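Local coordinates for protein vinylacetyl-CoA Delta-isomerase (Nitrosopumilus maritimus SCM1, PDB 6VJR) that probably dehydrates 4-hydroxybutyryl-CoA to crotonyl-CoA and isomerises vinylacetyl-CoA, using FAD and a [4Fe-4S] cluster, and tolerates oxygen, at residues Thr1-Arg13 with Arg36-Leu50. Sequence-based numbering, arbitrary orientation.
Sequences TIRSGDDYIESLR and RPSINAVAETYDLAL
Tyr8 turns CG away from its backbone N (chi1 162°) and Tyr46 from its carbonyl carbon (chi1 -69°), which brings the two rings together, planes slightly tilted and offset until little of one covers the other, with centroids 5.1 Å apart. Tyr8 CB lies over one face of the Tyr46 ring, a CH-pi contact, while Ile2 CG2 comes within 3.4 Å of Tyr46 CE2. Tyr8 fits as a knob among Ile39, Val42, Ala43 and Tyr46, its CZ 3.4 Å from Val42 CG1, and its hydroxyl bonds to the carbonyl of Asn192. Replacing Tyr8 by an alanine is likely to leave that carbonyl without this donor and open a gap beside Val42 and Tyr46. At Gly5, where CA passes 4.0 Å from Ala43 CA, the N-H reaches Asp47 OD1 at 2.8 Å, from above the carboxylate plane; a water links the same oxygen to Asp6 N. Asp7 N donates to Ser4 OG (3.0 Å) and Ser4 N back to Asp7 OD2, a capping box. Ile9 enters a second hole lined by Arg36, Ile39, Asn40 and Ala43. Thus a capped N-terminal helix packs knobs-into-holes, axes crossing at 142°, on helix 36-50, whose Val42 touches Gln99 of the iron-sulfur cluster pocket.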
loop_
_atom_site.group_PDB
_atom_site.type_symbol
_atom_site.label_atom_id
_atom_site.label_comp_id
_atom_site.label_asym_id
_atom_site.label_seq_id
_atom_site.Cartn_x
_atom_site.Cartn_y
_atom_site.Cartn_z
ATOM N N THR A 1 48.430 -3.646 -16.776
ATOM C CA THR A 1 47.296 -3.400 -15.870
ATOM C C THR A 1 46.525 -2.171 -16.336
ATOM O O THR A 1 47.092 -1.127 -16.660
ATOM C CB THR A 1 47.786 -3.216 -14.437
ATOM O OG1 THR A 1 48.769 -4.238 -14.286
ATOM C CG2 THR A 1 46.647 -3.295 -13.438
ATOM N N ILE A 2 45.209 -2.302 -16.257
ATOM C CA ILE A 2 44.320 -1.187 -16.492
ATOM C C ILE A 2 44.292 -0.318 -15.235
ATOM O O ILE A 2 44.021 -0.844 -14.166
ATOM C CB ILE A 2 42.948 -1.745 -16.863
ATOM C CG1 ILE A 2 43.045 -2.599 -18.111
ATOM C CG2 ILE A 2 41.954 -0.590 -16.991
ATOM C CD1 ILE A 2 41.787 -3.367 -18.450
ATOM N N ARG A 3 44.564 0.992 -15.349
ATOM C CA ARG A 3 44.513 1.902 -14.210
ATOM C C ARG A 3 43.265 2.794 -14.298
ATOM O O ARG A 3 42.437 2.829 -13.411
ATOM C CB ARG A 3 45.846 2.661 -14.134
ATOM C CG ARG A 3 45.935 3.737 -13.065
ATOM C CD ARG A 3 47.266 4.470 -13.201
ATOM N NE ARG A 3 47.201 5.857 -12.730
ATOM C CZ ARG A 3 47.265 6.218 -11.458
ATOM N NH1 ARG A 3 47.072 7.483 -11.127
ATOM N NH2 ARG A 3 47.481 5.317 -10.510
ATOM N N SER A 4 43.113 3.555 -15.367
ATOM C CA SER A 4 42.091 4.579 -15.432
ATOM C C SER A 4 40.897 4.083 -16.247
ATOM O O SER A 4 40.996 3.092 -16.978
ATOM C CB SER A 4 42.693 5.780 -16.044
ATOM O OG SER A 4 43.021 5.548 -17.417
ATOM N N GLY A 5 39.800 4.840 -16.190
ATOM C CA GLY A 5 38.683 4.637 -17.093
ATOM C C GLY A 5 39.087 4.750 -18.568
ATOM O O GLY A 5 38.645 3.976 -19.409
ATOM N N ASP A 6 39.996 5.670 -18.893
ATOM C CA ASP A 6 40.490 5.787 -20.251
ATOM C C ASP A 6 41.244 4.533 -20.673
ATOM O O ASP A 6 41.125 4.104 -21.812
ATOM C CB ASP A 6 41.306 7.041 -20.426
ATOM C CG ASP A 6 40.495 8.327 -20.367
ATOM O OD1 ASP A 6 39.236 8.263 -20.359
ATOM O OD2 ASP A 6 41.138 9.384 -20.316
ATOM N N ASP A 7 42.075 3.986 -19.783
ATOM C CA ASP A 7 42.786 2.752 -20.082
ATOM C C ASP A 7 41.782 1.620 -20.362
ATOM O O ASP A 7 41.959 0.800 -21.265
ATOM C CB ASP A 7 43.652 2.333 -18.911
ATOM C CG ASP A 7 44.882 3.172 -18.592
ATOM O OD1 ASP A 7 45.332 3.951 -19.445
ATOM O OD2 ASP A 7 45.344 3.065 -17.447
ATOM N N TYR A 8 40.706 1.584 -19.571
ATOM C CA TYR A 8 39.674 0.568 -19.730
ATOM C C TYR A 8 39.004 0.687 -21.097
ATOM O O TYR A 8 38.875 -0.291 -21.826
ATOM C CB TYR A 8 38.667 0.672 -18.600
ATOM C CG TYR A 8 37.366 -0.043 -18.930
ATOM C CD1 TYR A 8 37.294 -1.446 -19.003
ATOM C CD2 TYR A 8 36.229 0.675 -19.231
ATOM C CE1 TYR A 8 36.124 -2.097 -19.352
ATOM C CE2 TYR A 8 35.045 0.030 -19.514
ATOM C CZ TYR A 8 34.990 -1.350 -19.602
ATOM O OH TYR A 8 33.790 -1.913 -19.904
ATOM N N ILE A 9 38.647 1.908 -21.479
ATOM C CA ILE A 9 38.020 2.109 -22.782
ATOM C C ILE A 9 38.942 1.631 -23.911
ATOM O O ILE A 9 38.515 0.917 -24.805
ATOM C CB ILE A 9 37.568 3.558 -22.927
ATOM C CG1 ILE A 9 36.455 3.829 -21.923
ATOM C CG2 ILE A 9 37.153 3.914 -24.354
ATOM C CD1 ILE A 9 36.081 5.291 -21.806
ATOM N N GLU A 10 40.244 1.925 -23.812
ATOM C CA GLU A 10 41.184 1.473 -24.811
ATOM C C GLU A 10 41.280 -0.053 -24.862
ATOM O O GLU A 10 41.401 -0.591 -25.949
ATOM C CB GLU A 10 42.537 2.097 -24.480
ATOM C CG GLU A 10 43.606 1.795 -25.520
ATOM C CD GLU A 10 43.290 2.214 -26.946
ATOM O OE1 GLU A 10 42.639 3.272 -27.175
ATOM O OE2 GLU A 10 43.717 1.440 -27.844
ATOM N N SER A 11 41.178 -0.744 -23.714
ATOM C CA SER A 11 41.250 -2.202 -23.645
ATOM C C SER A 11 40.073 -2.882 -24.376
ATOM O O SER A 11 40.167 -4.070 -24.713
ATOM C CB SER A 11 41.257 -2.683 -22.186
ATOM O OG SER A 11 39.916 -2.718 -21.653
ATOM N N LEU A 12 38.994 -2.129 -24.668
ATOM C CA LEU A 12 37.803 -2.673 -25.342
ATOM C C LEU A 12 37.877 -2.546 -26.861
ATOM O O LEU A 12 36.969 -3.012 -27.561
ATOM C CB LEU A 12 36.534 -1.957 -24.875
ATOM C CG LEU A 12 36.159 -2.127 -23.405
ATOM C CD1 LEU A 12 34.874 -1.377 -23.106
ATOM C CD2 LEU A 12 36.055 -3.602 -23.061
ATOM N N ARG A 13 38.884 -1.814 -27.351
ATOM C CA ARG A 13 39.025 -1.525 -28.776
ATOM C C ARG A 13 39.727 -2.670 -29.498
ATOM O O ARG A 13 40.671 -3.278 -29.000
ATOM C CB ARG A 13 39.805 -0.244 -29.055
ATOM C CG ARG A 13 39.063 1.007 -28.625
ATOM C CD ARG A 13 39.826 2.242 -29.050
ATOM N NE ARG A 13 39.157 3.482 -28.657
ATOM C CZ ARG A 13 38.130 4.008 -29.306
ATOM N NH1 ARG A 13 37.671 3.451 -30.415
ATOM N NH2 ARG A 13 37.601 5.134 -28.865
ATOM N N ARG A 36 28.127 3.114 -26.168
ATOM C CA ARG A 36 29.145 3.873 -25.476
ATOM C C ARG A 36 28.674 4.310 -24.081
ATOM O O ARG A 36 29.453 4.297 -23.141
ATOM C CB ARG A 36 29.662 5.056 -26.291
ATOM C CG ARG A 36 30.702 5.914 -25.575
ATOM C CD ARG A 36 31.870 5.091 -25.105
ATOM N NE ARG A 36 32.940 5.987 -24.666
ATOM C CZ ARG A 36 33.917 6.460 -25.420
ATOM N NH1 ARG A 36 34.002 6.115 -26.683
ATOM N NH2 ARG A 36 34.770 7.324 -24.922
ATOM N N PRO A 37 27.416 4.718 -23.834
ATOM C CA PRO A 37 27.048 5.141 -22.473
ATOM C C PRO A 37 27.273 4.045 -21.431
ATOM O O PRO A 37 27.642 4.327 -20.300
ATOM C CB PRO A 37 25.559 5.519 -22.612
ATOM C CG PRO A 37 25.473 5.951 -24.075
ATOM C CD PRO A 37 26.331 4.948 -24.804
ATOM N N SER A 38 27.017 2.768 -21.793
ATOM C CA SER A 38 27.278 1.688 -20.851
ATOM C C SER A 38 28.775 1.523 -20.552
ATOM O O SER A 38 29.168 1.202 -19.425
ATOM C CB SER A 38 26.672 0.394 -21.332
ATOM O OG SER A 38 27.254 -0.157 -22.503
ATOM N N ILE A 39 29.594 1.721 -21.563
ATOM C CA ILE A 39 31.050 1.716 -21.397
ATOM C C ILE A 39 31.482 2.805 -20.426
ATOM O O ILE A 39 32.363 2.607 -19.592
ATOM C CB ILE A 39 31.716 1.759 -22.777
ATOM C CG1 ILE A 39 31.490 0.391 -23.460
ATOM C CG2 ILE A 39 33.178 2.128 -22.699
ATOM C CD1 ILE A 39 31.777 0.382 -24.930
ATOM N N ASN A 40 30.950 3.993 -20.619
ATOM C CA ASN A 40 31.256 5.127 -19.761
ATOM C C ASN A 40 30.950 4.810 -18.303
ATOM O O ASN A 40 31.677 5.250 -17.412
ATOM C CB ASN A 40 30.476 6.352 -20.204
ATOM C CG ASN A 40 30.943 6.948 -21.508
ATOM O OD1 ASN A 40 32.070 6.724 -21.959
ATOM N ND2 ASN A 40 30.105 7.758 -22.117
ATOM N N ALA A 41 29.831 4.133 -18.063
ATOM C CA ALA A 41 29.457 3.747 -16.709
ATOM C C ALA A 41 30.521 2.833 -16.123
ATOM O O ALA A 41 30.931 3.025 -14.983
ATOM C CB ALA A 41 28.081 3.126 -16.698
ATOM N N VAL A 42 30.932 1.796 -16.863
ATOM C CA VAL A 42 31.986 0.946 -16.340
ATOM C C VAL A 42 33.282 1.730 -16.140
ATOM O O VAL A 42 33.986 1.505 -15.145
ATOM C CB VAL A 42 32.204 -0.292 -17.215
ATOM C CG1 VAL A 42 33.295 -1.158 -16.635
ATOM C CG2 VAL A 42 30.909 -1.075 -17.383
ATOM N N ALA A 43 33.610 2.656 -17.054
ATOM C CA ALA A 43 34.849 3.413 -16.902
ATOM C C ALA A 43 34.851 4.161 -15.569
ATOM O O ALA A 43 35.883 4.376 -14.975
ATOM C CB ALA A 43 35.023 4.369 -18.047
ATOM N N GLU A 44 33.688 4.656 -15.139
ATOM C CA GLU A 44 33.573 5.386 -13.878
ATOM C C GLU A 44 33.916 4.516 -12.657
ATOM O O GLU A 44 34.363 5.039 -11.631
ATOM C CB GLU A 44 32.209 6.073 -13.749
ATOM C CG GLU A 44 31.928 6.570 -12.339
ATOM C CD GLU A 44 32.785 7.698 -11.773
ATOM O OE1 GLU A 44 33.650 8.265 -12.478
ATOM O OE2 GLU A 44 32.597 7.977 -10.545
ATOM N N THR A 45 33.788 3.190 -12.762
ATOM C CA THR A 45 34.184 2.317 -11.668
ATOM C C THR A 45 35.707 2.334 -11.496
ATOM O O THR A 45 36.173 2.118 -10.391
ATOM C CB THR A 45 33.721 0.880 -11.871
ATOM O OG1 THR A 45 34.383 0.145 -12.897
ATOM C CG2 THR A 45 32.221 0.783 -12.079
ATOM N N TYR A 46 36.449 2.539 -12.583
ATOM C CA TYR A 46 37.890 2.695 -12.491
ATOM C C TYR A 46 38.225 4.082 -11.974
ATOM O O TYR A 46 39.124 4.216 -11.164
ATOM C CB TYR A 46 38.545 2.402 -13.841
ATOM C CG TYR A 46 38.531 0.960 -14.336
ATOM C CD1 TYR A 46 37.503 0.430 -15.097
ATOM C CD2 TYR A 46 39.589 0.128 -14.033
ATOM C CE1 TYR A 46 37.542 -0.885 -15.551
ATOM C CE2 TYR A 46 39.671 -1.158 -14.512
ATOM C CZ TYR A 46 38.636 -1.685 -15.266
ATOM O OH TYR A 46 38.762 -2.964 -15.718
ATOM N N ASP A 47 37.576 5.109 -12.516
ATOM C CA ASP A 47 37.872 6.483 -12.123
ATOM C C ASP A 47 37.595 6.711 -10.633
ATOM O O ASP A 47 38.315 7.419 -9.955
ATOM C CB ASP A 47 37.200 7.464 -13.075
ATOM C CG ASP A 47 37.747 7.456 -14.506
ATOM O OD1 ASP A 47 38.969 7.113 -14.709
ATOM O OD2 ASP A 47 36.974 7.854 -15.420
ATOM N N LEU A 48 36.502 6.155 -10.113
ATOM C CA LEU A 48 36.202 6.313 -8.701
ATOM C C LEU A 48 37.311 5.724 -7.824
ATOM O O LEU A 48 37.670 6.321 -6.818
ATOM C CB LEU A 48 34.841 5.716 -8.378
ATOM C CG LEU A 48 34.451 5.759 -6.902
ATOM C CD1 LEU A 48 34.303 7.227 -6.548
ATOM C CD2 LEU A 48 33.202 4.984 -6.566
ATOM N N ALA A 49 37.878 4.582 -8.225
ATOM C CA ALA A 49 38.970 3.984 -7.465
ATOM C C ALA A 49 40.203 4.891 -7.419
ATOM O O ALA A 49 40.947 4.820 -6.450
ATOM C CB ALA A 49 39.273 2.609 -8.017
ATOM N N LEU A 50 40.419 5.732 -8.451
ATOM C CA LEU A 50 41.509 6.703 -8.444
ATOM C C LEU A 50 41.179 7.900 -7.564
ATOM O O LEU A 50 42.052 8.425 -6.891
ATOM C CB LEU A 50 41.789 7.145 -9.880
ATOM C CG LEU A 50 42.474 6.094 -10.763
ATOM C CD1 LEU A 50 42.612 6.658 -12.150
ATOM C CD2 LEU A 50 43.835 5.677 -10.209
HETATM O O HOH W 1 41.259 2.658 -11.062
HETATM O O HOH W 2 40.149 8.034 -17.110
HETATM O O HOH W 3 37.073 7.454 -18.207
#